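Protein translation elongation factor 1A (Methanosarcina mazei, PDB 3WND) probably acts as a translation elongation factor of the SelB/EF-Tu/aIF2-gamma type, binding guanine nucleotide and, in its GTP-bound form, cysteinyl-tRNA(Cys). Local coordinates at residues A[197-202]-A[252-257]; A[201-204]-A[208-211]; A[292-297]-A[357-362]. All blocks are in the same frame, centred on the assembly; numbering follows the deposited sequence.

How the interactions relate
Interactions 1 and 2 are neighbours, their centres 9 Å apart, and both start from strand 194-203. Strand 207-216 lies between strands 194-203 and 254-260 in one antiparallel sheet: interaction 2 is the hairpin pairing of 194-203 with 207-216, and interaction 1 is a salt bridge that spans the middle strand. Interaction 3 comes later in the chain, in two loops of the second antiparallel sheet, with its centre about 33 Å from that of interaction 1 and 38 Å from that of interaction 2. The first two thus knit together one beta domain, while the third joins loops of the next, beside the helices of the nucleotide-binding domain.

Interaction 1 of 3, residues A[197-202]-A[252-257]; sequences IDHAFN and GTRVGM
Asp-198 and Arg-254 form a salt bridge across the strand that separates them. Arg-254 presents the end of its guanidinium, with one nitrogen for each carboxylate oxygen: NH1 gives a nearly straight bond to Asp-198 OD1 (2.8 Å, 171°), and NH2 reaches Asp-198 OD2 at 2.7 Å. The two flat groups are almost coplanar, 15° apart. NH1 uses the syn lone pair of OD1, while NH2 meets OD2 on its syn side but tilted from the carboxylate plane. The side chains approach from opposite directions, and the arginine chain bends at chi2 (132°) to bring its end over the intervening strand.

A second hydrogen bond lies within segment 197-202. His-199 ND1 donates to Asp-198 OD1 over 2.6 Å, in the plane of its ring and on the anti side of the oxygen, so OD1 accepts from both the imidazole and the guanidinium. The opposite ring nitrogen, NE2, is bonded to the hydroxyl of Ser-48.

The backbone explains how neighbouring residues can share these roles. Asp-198 and His-199 both face Leu-211 in a classic beta bulge, at a corner of the chain, and both bond to the Leu-211 backbone. The side chain of Leu-211 packs against Arg-254 as well as both bulge residues. The contact ties the first strand of this beta domain to a strand two places away in its sheet.

Replacing Asp-198 with alanine takes away both oxygens and would probably leave the guanidinium of Arg-254 without its counter-charge and His-199 ND1 without its acceptor, the imidazole then held only through NE2 in this network.

With three hydrogen bonds gripping one buried carboxylate, the negative charge of Asp-198 is probably stabilised by the arginine, and the histidine's ring orientation is fixed at both nitrogens.

Interaction 2 of 3, residues A[201-204]-A[208-211]; sequences FNVT and CVVL
This is the antiparallel pairing near the turn of a beta hairpin, where Phe-201 to Val-203 of strand 194-203 run beside strand 207-216. Phe-201 and Val-209 are a hydrogen-bonded pair: the Phe-201 N to Val-209 O and Val-209 N to Phe-201 O bonds are both 2.9 Å long. Next to them, Asn-202 and Cys-208 form a non-hydrogen-bonded pair with their CA atoms 4.8 Å apart. The short strand segments meet at 128°, well away from strictly antiparallel, so the ribbon twists strongly here.

On the face that carries Phe-201 and Val-209, the aromatic ring supplies most of the side-chain contact. Its CG sits between the backbone N and the carbonyl carbon (chi1 43°), which lays the ring across towards the partner strand. CE2 then meets CD1 of Leu-211 at 3.6 Å, the methyl arriving at the ring edge and in its plane, with the two side chains at about a right angle. CZ of Phe-201 also lies near both leucine methyls, while CE1 approaches CG1 of Val-209 at 4.0 Å. The carbonyl oxygen of Val-209 lies over one ring face. Nearer the turn, CG2 of Val-203 touches CG2 of Val-209 at 4.1 Å, and that Val-203 methyl also reaches the edge of the Phe-201 ring.

Beyond this hairpin, Cys-208 and Val-210 pair through their backbones with Leu-259 and Met-257 of strand 254-260, so strand 207-216 is held along both borders.

The chemistry is therefore of two kinds: the paired amides set the register, and a small, only partly buried apolar cluster of one aromatic ring and three aliphatic side chains packs along one face of the hairpin.

Interaction 3 of 3, residues A[292-297]-A[357-362]; sequences FTKKIE and LDLTQR
Segments 292-297 and 357-362 are irregular loops whose backbones stay well apart, Thr-293 and Gln-361 coming nearest with their CA atoms 7.1 Å from each other, so that a side-chain amide and two waters span the gap. The direct bond runs from Gln-361 NE2 to Phe-292 O over 2.9 Å, with a bent N-H...O angle of 145°. The amide nitrogen comes from above the carbonyl plane rather than along a lone pair, and the acceptor is itself slightly tilted from the amide plane. Gln-361 starts out with CG anti to its backbone N (chi1 -169°), then bends at chi2, which turns the amide towards the Phe-292 carbonyl. NE2 also donates to the carbonyl of Phe-363, so both loops and the following strand share this one nitrogen.

Water completes the polar link. One molecule donates both to Phe-292 O and to Gln-361 O, giving Phe-292 O a second donor. Another lies 2.7 Å from Thr-293 OG1 and donates to Gln-361 O, so this carbonyl receives both waters.

Beside these bonds, Leu-359 points its two methyls at the opposite loop. CD1 lies 3.6 Å from Thr-293 OG1, its side chain about perpendicular to the threonine's, and CD2 is 4.1 Å from CG of Lys-294.

The contact thus joins the loop between strands 282-289 and 301-306 to the one between strands 352-355 and 363-369. Helix 98-109 packs against it from the nucleotide-binding domain, with Ile-105 touching both Phe-292 and Gln-361, and Glu-102 making a salt bridge with Arg-362.

Interaction 1 of 3, residues A[197-202]-A[252-257]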
ATOM      1  N   ILE A 197      -4.170   0.665 -10.832  1.00 14.26           N
ATOM      2  CA  ILE A 197      -3.337  -0.188 -11.585  1.00 13.15           C
ATOM      3  C   ILE A 197      -1.902  -0.216 -11.106  1.00 16.59           C
ATOM      4  O   ILE A 197      -1.320   0.829 -10.908  1.00 14.65           O
ATOM      5  CB  ILE A 197      -3.321   0.345 -13.055  1.00 14.84           C
ATOM      6  CG1 ILE A 197      -4.757   0.172 -13.706  1.00 15.58           C
ATOM      7  CG2 ILE A 197      -2.220  -0.376 -13.836  1.00 18.36           C
ATOM      8  CD1 ILE A 197      -4.894   0.973 -14.991  1.00 16.74           C
ATOM      9  N   ASP A 198      -1.355  -1.415 -10.830  1.00 14.26           N
ATOM     10  CA  ASP A 198       0.030  -1.423 -10.354  1.00 15.99           C
ATOM     11  C   ASP A 198       0.990  -1.930 -11.437  1.00 19.64           C
ATOM     12  O   ASP A 198       2.226  -1.685 -11.350  1.00 16.27           O
ATOM     13  CB  ASP A 198       0.230  -2.218  -9.016  1.00 17.39           C
ATOM     14  CG  ASP A 198      -0.459  -3.515  -8.985  1.00 23.05           C
ATOM     15  OD1 ASP A 198      -0.064  -4.441  -9.704  1.00 20.73           O
ATOM     16  OD2 ASP A 198      -1.365  -3.652  -8.174  1.00 22.54           O
ATOM     17  N   HIS A 199       0.441  -2.637 -12.456  1.00 16.41           N
ATOM     18  CA  HIS A 199       1.310  -3.125 -13.560  1.00 16.65           C
ATOM     19  C   HIS A 199       0.445  -3.127 -14.803  1.00 14.74           C
ATOM     20  O   HIS A 199      -0.762  -3.323 -14.770  1.00 17.37           O
ATOM     21  CB  HIS A 199       1.803  -4.561 -13.320  1.00 16.30           C
ATOM     22  CG  HIS A 199       2.723  -4.690 -12.183  1.00 18.43           C
ATOM     23  ND1 HIS A 199       2.251  -4.808 -10.861  1.00 21.19           N
ATOM     24  CD2 HIS A 199       4.150  -4.693 -12.115  1.00 22.96           C
ATOM     25  CE1 HIS A 199       3.353  -4.918 -10.000  1.00 23.64           C
ATOM     26  NE2 HIS A 199       4.508  -4.880 -10.781  1.00 26.08           N
ATOM     27  N   ALA A 200       1.081  -2.953 -15.954  1.00 18.24           N
ATOM     28  CA  ALA A 200       0.397  -2.999 -17.265  1.00 19.28           C
ATOM     29  C   ALA A 200       1.403  -3.673 -18.220  1.00 20.98           C
ATOM     30  O   ALA A 200       2.580  -3.260 -18.319  1.00 21.56           O
ATOM     31  CB  ALA A 200       0.101  -1.558 -17.787  1.00 22.45           C
ATOM     32  N   PHE A 201       0.904  -4.578 -19.039  1.00 19.15           N
ATOM     33  CA  PHE A 201       1.694  -5.167 -20.086  1.00 22.47           C
ATOM     34  C   PHE A 201       0.900  -5.714 -21.222  1.00 18.27           C
ATOM     35  O   PHE A 201      -0.363  -5.854 -21.146  1.00 21.60           O
ATOM     36  CB  PHE A 201       2.595  -6.263 -19.547  1.00 30.23           C
ATOM     37  CG  PHE A 201       1.919  -7.148 -18.579  1.00 25.93           C
ATOM     38  CD1 PHE A 201       1.175  -8.280 -19.010  1.00 33.61           C
ATOM     39  CD2 PHE A 201       1.952  -6.847 -17.175  1.00 22.71           C
ATOM     40  CE1 PHE A 201       0.530  -9.117 -18.065  1.00 39.92           C
ATOM     41  CE2 PHE A 201       1.338  -7.668 -16.269  1.00 27.78           C
ATOM     42  CZ  PHE A 201       0.601  -8.805 -16.701  1.00 36.21           C
ATOM     43  N   ASN A 202       1.612  -5.950 -22.340  1.00 25.19           N
ATOM     44  CA  ASN A 202       0.964  -6.578 -23.481  1.00 30.15           C
ATOM     45  C   ASN A 202       0.986  -8.090 -23.310  1.00 32.21           C
ATOM     46  O   ASN A 202       2.014  -8.640 -22.932  1.00 39.47           O
ATOM     47  CB  ASN A 202       1.617  -6.164 -24.810  1.00 43.60           C
ATOM     48  CG  ASN A 202       0.582  -5.907 -25.874  1.00 50.24           C
ATOM     49  OD1 ASN A 202      -0.379  -5.186 -25.630  1.00 57.51           O
ATOM     50  ND2 ASN A 202       0.746  -6.516 -27.049  1.00 84.40           N
ATOM     51  N   GLY A 252     -11.585  -4.565  -2.884  1.00 13.95           N
ATOM     52  CA  GLY A 252     -10.636  -5.472  -2.217  1.00 15.42           C
ATOM     53  C   GLY A 252     -10.068  -6.523  -3.141  1.00 17.44           C
ATOM     54  O   GLY A 252      -9.100  -7.165  -2.785  1.00 19.56           O
ATOM     55  N   THR A 253     -10.713  -6.706  -4.283  1.00 13.57           N
ATOM     56  CA  THR A 253     -10.329  -7.836  -5.170  1.00 12.01           C
ATOM     57  C   THR A 253      -9.056  -7.429  -5.936  1.00 16.52           C
ATOM     58  O   THR A 253      -9.019  -6.422  -6.576  1.00 14.71           O
ATOM     59  CB  THR A 253     -11.478  -8.177  -6.165  1.00 13.29           C
ATOM     60  OG1 THR A 253     -12.649  -8.529  -5.417  1.00 17.94           O
ATOM     61  CG2 THR A 253     -11.042  -9.420  -7.066  1.00 16.08           C
ATOM     62  N   ARG A 254      -8.044  -8.300  -5.907  1.00 16.54           N
ATOM     63  CA  ARG A 254      -6.884  -8.130  -6.782  1.00 13.43           C
ATOM     64  C   ARG A 254      -7.247  -8.758  -8.163  1.00 14.38           C
ATOM     65  O   ARG A 254      -7.828  -9.874  -8.225  1.00 19.49           O
ATOM     66  CB  ARG A 254      -5.689  -8.895  -6.148  1.00 20.46           C
ATOM     67  CG  ARG A 254      -4.489  -8.751  -7.028  1.00 22.26           C
ATOM     68  CD  ARG A 254      -3.273  -8.363  -6.300  1.00 26.56           C
ATOM     69  NE  ARG A 254      -2.370  -8.173  -7.404  1.00 31.69           N
ATOM     70  CZ  ARG A 254      -1.929  -6.983  -7.733  1.00 27.84           C
ATOM     71  NH1 ARG A 254      -1.135  -6.846  -8.767  1.00 33.53           N
ATOM     72  NH2 ARG A 254      -2.181  -5.932  -6.889  1.00 24.03           N
ATOM     73  N   VAL A 255      -7.068  -7.937  -9.194  1.00 12.92           N
ATOM     74  CA  VAL A 255      -7.569  -8.278 -10.511  1.00 12.16           C
ATOM     75  C   VAL A 255      -6.458  -8.153 -11.565  1.00 14.45           C
ATOM     76  O   VAL A 255      -5.413  -7.461 -11.428  1.00 15.53           O
ATOM     77  CB  VAL A 255      -8.756  -7.327 -11.011  1.00 15.90           C
ATOM     78  CG1 VAL A 255      -9.967  -7.491 -10.155  1.00 14.49           C
ATOM     79  CG2 VAL A 255      -8.181  -5.858 -11.069  1.00 17.57           C
ATOM     80  N   GLY A 256      -6.703  -8.953 -12.592  1.00 15.25           N
ATOM     81  CA  GLY A 256      -6.029  -8.719 -13.868  1.00 16.63           C
ATOM     82  C   GLY A 256      -7.158  -8.387 -14.842  1.00 20.58           C
ATOM     83  O   GLY A 256      -8.234  -9.021 -14.797  1.00 25.51           O
ATOM     84  N   MET A 257      -6.988  -7.357 -15.645  1.00 16.75           N
ATOM     85  CA  MET A 257      -8.062  -6.994 -16.581  1.00 17.88           C
ATOM     86  C   MET A 257      -7.541  -6.812 -17.989  1.00 19.07           C
ATOM     87  O   MET A 257      -6.514  -6.086 -18.249  1.00 22.17           O
ATOM     88  CB  MET A 257      -8.759  -5.673 -16.176  1.00 19.41           C
ATOM     89  CG  MET A 257      -9.382  -5.757 -14.758  1.00 18.19           C
ATOM     90  SD  MET A 257     -10.082  -4.122 -14.359  1.00 22.36           S
ATOM     91  CE  MET A 257     -11.290  -4.660 -13.123  1.00 23.30           C
TER

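Interaction 2 of 3, residues A[201-204]-A[208-211]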
ATOM      1  N   PHE A 201       0.904  -4.578 -19.039  1.00 19.15           N
ATOM      2  CA  PHE A 201       1.694  -5.167 -20.086  1.00 22.47           C
ATOM      3  C   PHE A 201       0.900  -5.714 -21.222  1.00 18.27           C
ATOM      4  O   PHE A 201      -0.363  -5.854 -21.146  1.00 21.60           O
ATOM      5  CB  PHE A 201       2.595  -6.263 -19.547  1.00 30.23           C
ATOM      6  CG  PHE A 201       1.919  -7.148 -18.579  1.00 25.93           C
ATOM      7  CD1 PHE A 201       1.175  -8.280 -19.010  1.00 33.61           C
ATOM      8  CD2 PHE A 201       1.952  -6.847 -17.175  1.00 22.71           C
ATOM      9  CE1 PHE A 201       0.530  -9.117 -18.065  1.00 39.92           C
ATOM     10  CE2 PHE A 201       1.338  -7.668 -16.269  1.00 27.78           C
ATOM     11  CZ  PHE A 201       0.601  -8.805 -16.701  1.00 36.21           C
ATOM     12  N   ASN A 202       1.612  -5.950 -22.340  1.00 25.19           N
ATOM     13  CA  ASN A 202       0.964  -6.578 -23.481  1.00 30.15           C
ATOM     14  C   ASN A 202       0.986  -8.090 -23.310  1.00 32.21           C
ATOM     15  O   ASN A 202       2.014  -8.640 -22.932  1.00 39.47           O
ATOM     16  CB  ASN A 202       1.617  -6.164 -24.810  1.00 43.60           C
ATOM     17  CG  ASN A 202       0.582  -5.907 -25.874  1.00 50.24           C
ATOM     18  OD1 ASN A 202      -0.379  -5.186 -25.630  1.00 57.51           O
ATOM     19  ND2 ASN A 202       0.746  -6.516 -27.049  1.00 84.40           N
ATOM     20  N   VAL A 203      -0.107  -8.802 -23.637  1.00 37.80           N
ATOM     21  CA  VAL A 203      -0.017 -10.291 -23.643  1.00 48.07           C
ATOM     22  C   VAL A 203      -0.427 -10.816 -25.005  1.00 48.06           C
ATOM     23  O   VAL A 203      -1.482 -10.425 -25.527  1.00 41.42           O
ATOM     24  CB  VAL A 203      -0.841 -10.988 -22.517  1.00 46.41           C
ATOM     25  CG1 VAL A 203      -0.923 -12.522 -22.709  1.00 53.76           C
ATOM     26  CG2 VAL A 203      -0.233 -10.661 -21.163  1.00 49.88           C
ATOM     27  N   THR A 204       0.398 -11.694 -25.578  1.00 49.62           N
ATOM     28  CA  THR A 204       0.178 -12.132 -26.934  1.00 51.50           C
ATOM     29  C   THR A 204      -1.146 -12.837 -27.013  1.00 48.54           C
ATOM     30  O   THR A 204      -1.393 -13.790 -26.258  1.00 75.68           O
ATOM     31  CB  THR A 204       1.271 -13.100 -27.373  1.00 51.81           C
ATOM     32  OG1 THR A 204       2.413 -12.348 -27.758  1.00 53.51           O
ATOM     33  CG2 THR A 204       0.837 -13.946 -28.610  1.00 54.82           C
ATOM     34  N   CYS A 208      -3.869  -5.646 -24.275  1.00 25.33           N
ATOM     35  CA  CYS A 208      -3.549  -4.839 -23.086  1.00 21.69           C
ATOM     36  C   CYS A 208      -4.133  -5.529 -21.815  1.00 19.38           C
ATOM     37  O   CYS A 208      -5.372  -5.712 -21.718  1.00 19.64           O
ATOM     38  CB  CYS A 208      -4.139  -3.442 -23.196  1.00 27.17           C
ATOM     39  SG  CYS A 208      -3.765  -2.358 -21.757  1.00 22.29           S
ATOM     40  N   VAL A 209      -3.249  -5.869 -20.866  1.00 18.59           N
ATOM     41  CA  VAL A 209      -3.642  -6.401 -19.570  1.00 16.45           C
ATOM     42  C   VAL A 209      -3.110  -5.456 -18.453  1.00 20.54           C
ATOM     43  O   VAL A 209      -1.946  -4.971 -18.497  1.00 16.73           O
ATOM     44  CB  VAL A 209      -3.138  -7.853 -19.384  1.00 20.29           C
ATOM     45  CG1 VAL A 209      -3.374  -8.342 -17.909  1.00 23.21           C
ATOM     46  CG2 VAL A 209      -3.832  -8.739 -20.421  1.00 23.85           C
ATOM     47  N   VAL A 210      -3.956  -5.177 -17.441  1.00 18.79           N
ATOM     48  CA  VAL A 210      -3.457  -4.406 -16.300  1.00 17.21           C
ATOM     49  C   VAL A 210      -3.717  -5.268 -15.079  1.00 15.99           C
ATOM     50  O   VAL A 210      -4.665  -6.044 -15.050  1.00 18.10           O
ATOM     51  CB  VAL A 210      -4.159  -3.046 -16.163  1.00 15.50           C
ATOM     52  CG1 VAL A 210      -3.823  -2.141 -17.356  1.00 20.17           C
ATOM     53  CG2 VAL A 210      -5.645  -3.222 -15.879  1.00 21.21           C
ATOM     54  N   LEU A 211      -2.846  -5.132 -14.096  1.00 13.94           N
ATOM     55  CA  LEU A 211      -3.029  -5.797 -12.775  1.00 14.10           C
ATOM     56  C   LEU A 211      -3.209  -4.639 -11.816  1.00 14.95           C
ATOM     57  O   LEU A 211      -2.545  -3.551 -11.881  1.00 15.64           O
ATOM     58  CB  LEU A 211      -1.804  -6.575 -12.367  1.00 17.12           C
ATOM     59  CG  LEU A 211      -1.186  -7.465 -13.469  1.00 17.80           C
ATOM     60  CD1 LEU A 211       0.016  -8.192 -12.909  1.00 20.50           C
ATOM     61  CD2 LEU A 211      -2.208  -8.432 -14.025  1.00 21.45           C
TER

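Interaction 3 of 3, residues A[292-297]-A[357-362]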
ATOM      1  N   PHE A 292       8.857  14.454  12.969  1.00 13.34           N
ATOM      2  CA  PHE A 292      10.183  13.937  12.731  1.00 13.71           C
ATOM      3  C   PHE A 292      10.734  14.286  11.341  1.00 15.25           C
ATOM      4  O   PHE A 292      11.292  13.448  10.652  1.00 17.70           O
ATOM      5  CB  PHE A 292      10.192  12.428  13.023  1.00 14.55           C
ATOM      6  CG  PHE A 292       9.988  12.154  14.509  1.00 16.15           C
ATOM      7  CD1 PHE A 292      11.090  12.282  15.363  1.00 18.46           C
ATOM      8  CD2 PHE A 292       8.732  11.961  15.028  1.00 16.54           C
ATOM      9  CE1 PHE A 292      10.893  12.170  16.744  1.00 20.95           C
ATOM     10  CE2 PHE A 292       8.553  11.841  16.372  1.00 23.14           C
ATOM     11  CZ  PHE A 292       9.596  11.931  17.233  1.00 21.38           C
ATOM     12  N   THR A 293      10.553  15.530  10.958  1.00 20.10           N
ATOM     13  CA  THR A 293      11.077  16.018   9.714  1.00 16.28           C
ATOM     14  C   THR A 293      11.636  17.454   9.899  1.00 18.54           C
ATOM     15  O   THR A 293      11.641  17.971  11.011  1.00 18.78           O
ATOM     16  CB  THR A 293      10.003  15.948   8.572  1.00 15.24           C
ATOM     17  OG1 THR A 293      10.651  16.140   7.298  1.00 16.49           O
ATOM     18  CG2 THR A 293       8.921  17.017   8.744  1.00 14.59           C
ATOM     19  N   LYS A 294      12.084  18.049   8.807  1.00 18.01           N
ATOM     20  CA  LYS A 294      12.676  19.447   8.760  1.00 17.73           C
ATOM     21  C   LYS A 294      11.562  20.401   8.464  1.00 18.70           C
ATOM     22  O   LYS A 294      10.613  20.028   7.737  1.00 19.45           O
ATOM     23  CB  LYS A 294      13.710  19.524   7.557  1.00 23.34           C
ATOM     24  CG  LYS A 294      15.180  19.208   7.776  1.00 34.87           C
ATOM     25  CD  LYS A 294      15.931  20.107   8.758  1.00 41.51           C
ATOM     26  CE  LYS A 294      17.294  20.631   8.282  1.00 39.66           C
ATOM     27  NZ  LYS A 294      18.418  20.664   9.346  1.00 28.07           N
ATOM     28  N   LYS A 295      11.647  21.624   8.976  1.00 21.72           N
ATOM     29  CA  LYS A 295      10.663  22.616   8.595  1.00 23.16           C
ATOM     30  C   LYS A 295      10.605  22.744   7.068  1.00 21.60           C
ATOM     31  O   LYS A 295      11.629  22.669   6.365  1.00 21.83           O
ATOM     32  CB  LYS A 295      10.987  23.997   9.238  1.00 23.52           C
ATOM     33  CG  LYS A 295      12.202  24.701   8.683  1.00 29.90           C
ATOM     34  CD  LYS A 295      12.642  25.908   9.606  1.00 34.93           C
ATOM     35  CE  LYS A 295      13.051  27.071   8.755  1.00 40.37           C
ATOM     36  NZ  LYS A 295      13.939  28.048   9.450  1.00 38.45           N
ATOM     37  N   ILE A 296       9.383  22.899   6.572  1.00 20.40           N
ATOM     38  CA  ILE A 296       9.119  23.038   5.135  1.00 23.45           C
ATOM     39  C   ILE A 296       9.133  24.512   4.766  1.00 24.66           C
ATOM     40  O   ILE A 296       8.548  25.333   5.501  1.00 23.75           O
ATOM     41  CB  ILE A 296       7.739  22.398   4.767  1.00 20.43           C
ATOM     42  CG1 ILE A 296       7.803  20.910   5.146  1.00 20.36           C
ATOM     43  CG2 ILE A 296       7.447  22.563   3.253  1.00 22.00           C
ATOM     44  CD1 ILE A 296       6.514  20.201   4.812  1.00 23.67           C
ATOM     45  N   GLU A 297       9.788  24.842   3.633  1.00 29.33           N
ATOM     46  CA  GLU A 297       9.995  26.243   3.260  1.00 27.10           C
ATOM     47  C   GLU A 297       9.545  26.387   1.830  1.00 30.88           C
ATOM     48  O   GLU A 297       9.585  25.399   1.070  1.00 27.95           O
ATOM     49  CB  GLU A 297      11.473  26.650   3.361  1.00 30.06           C
ATOM     50  CG  GLU A 297      11.852  26.833   4.825  1.00 35.15           C
ATOM     51  CD  GLU A 297      13.297  27.219   5.060  1.00 37.15           C
ATOM     52  OE1 GLU A 297      13.528  28.374   5.425  1.00 47.36           O
ATOM     53  OE2 GLU A 297      14.174  26.368   4.878  1.00 51.70           O
ATOM     54  N   LEU A 357      13.381  13.121  -0.017  1.00 17.41           N
ATOM     55  CA  LEU A 357      14.170  11.934  -0.278  1.00 18.79           C
ATOM     56  C   LEU A 357      15.567  12.050   0.202  1.00 20.53           C
ATOM     57  O   LEU A 357      16.264  11.030   0.202  1.00 23.88           O
ATOM     58  CB  LEU A 357      14.187  11.576  -1.763  1.00 21.27           C
ATOM     59  CG  LEU A 357      12.855  11.393  -2.481  1.00 23.04           C
ATOM     60  CD1 LEU A 357      12.971  11.174  -3.946  1.00 28.53           C
ATOM     61  CD2 LEU A 357      12.127  10.206  -1.890  1.00 21.44           C
ATOM     62  N   ASP A 358      16.003  13.278   0.565  1.00 18.93           N
ATOM     63  CA  ASP A 358      17.390  13.477   0.997  1.00 22.49           C
ATOM     64  C   ASP A 358      17.570  13.377   2.480  1.00 22.71           C
ATOM     65  O   ASP A 358      18.740  13.402   2.971  1.00 21.25           O
ATOM     66  CB  ASP A 358      17.857  14.880   0.509  1.00 28.16           C
ATOM     67  CG  ASP A 358      17.951  14.947  -0.968  1.00 33.81           C
ATOM     68  OD1 ASP A 358      18.218  13.958  -1.712  1.00 35.20           O
ATOM     69  OD2 ASP A 358      17.743  16.052  -1.366  1.00 43.16           O
ATOM     70  N   LEU A 359      16.478  13.158   3.204  1.00 17.84           N
ATOM     71  CA  LEU A 359      16.629  13.023   4.660  1.00 17.22           C
ATOM     72  C   LEU A 359      16.894  11.585   5.076  1.00 20.20           C
ATOM     73  O   LEU A 359      16.841  10.652   4.269  1.00 19.19           O
ATOM     74  CB  LEU A 359      15.374  13.578   5.366  1.00 21.15           C
ATOM     75  CG  LEU A 359      15.146  15.071   5.112  1.00 16.85           C
ATOM     76  CD1 LEU A 359      13.846  15.586   5.740  1.00 20.07           C
ATOM     77  CD2 LEU A 359      16.359  15.874   5.618  1.00 17.95           C
ATOM     78  N   THR A 360      17.175  11.387   6.367  1.00 17.23           N
ATOM     79  CA  THR A 360      17.272   9.999   6.860  1.00 14.59           C
ATOM     80  C   THR A 360      15.912   9.345   7.042  1.00 19.85           C
ATOM     81  O   THR A 360      15.679   8.219   6.569  1.00 21.31           O
ATOM     82  CB  THR A 360      18.001   9.977   8.245  1.00 19.99           C
ATOM     83  OG1 THR A 360      19.240  10.657   8.106  1.00 19.13           O
ATOM     84  CG2 THR A 360      18.257   8.556   8.734  1.00 17.31           C
ATOM     85  N   GLN A 361      15.066  10.023   7.768  1.00 15.92           N
ATOM     86  CA  GLN A 361      13.646   9.628   7.922  1.00 13.96           C
ATOM     87  C   GLN A 361      13.016  10.569   6.825  1.00 11.56           C
ATOM     88  O   GLN A 361      12.970  11.757   6.984  1.00 13.72           O
ATOM     89  CB  GLN A 361      13.178   9.959   9.341  1.00 14.18           C
ATOM     90  CG  GLN A 361      11.802   9.357   9.717  1.00 13.30           C
ATOM     91  CD  GLN A 361      10.670   9.897   8.871  1.00 11.95           C
ATOM     92  OE1 GLN A 361      10.227   9.211   7.895  1.00 14.14           O
ATOM     93  NE2 GLN A 361      10.214  11.127   9.193  1.00 14.07           N
ATOM     94  N   ARG A 362      12.491   9.948   5.775  1.00 11.87           N
ATOM     95  CA  ARG A 362      12.154  10.714   4.575  1.00 12.82           C
ATOM     96  C   ARG A 362      10.709  11.201   4.524  1.00 13.60           C
ATOM     97  O   ARG A 362      10.354  11.946   3.645  1.00 15.56           O
ATOM     98  CB  ARG A 362      12.469   9.886   3.328  1.00 12.52           C
ATOM     99  CG  ARG A 362      13.947   9.625   3.234  1.00 14.25           C
ATOM    100  CD  ARG A 362      14.345   8.546   2.230  1.00 16.92           C
ATOM    101  NE  ARG A 362      14.117   7.220   2.820  1.00 15.46           N
ATOM    102  CZ  ARG A 362      14.412   6.079   2.210  1.00 14.83           C
ATOM    103  NH1 ARG A 362      14.956   6.035   0.947  1.00 17.15           N
ATOM    104  NH2 ARG A 362      14.138   4.950   2.853  1.00 16.37           N
TER
HETATM  105  O   HOH W   1      13.663  13.504   9.066  1.00 24.06           O
HETATM  106  O   HOH W   2      11.092  13.603   6.532  1.00 18.10           O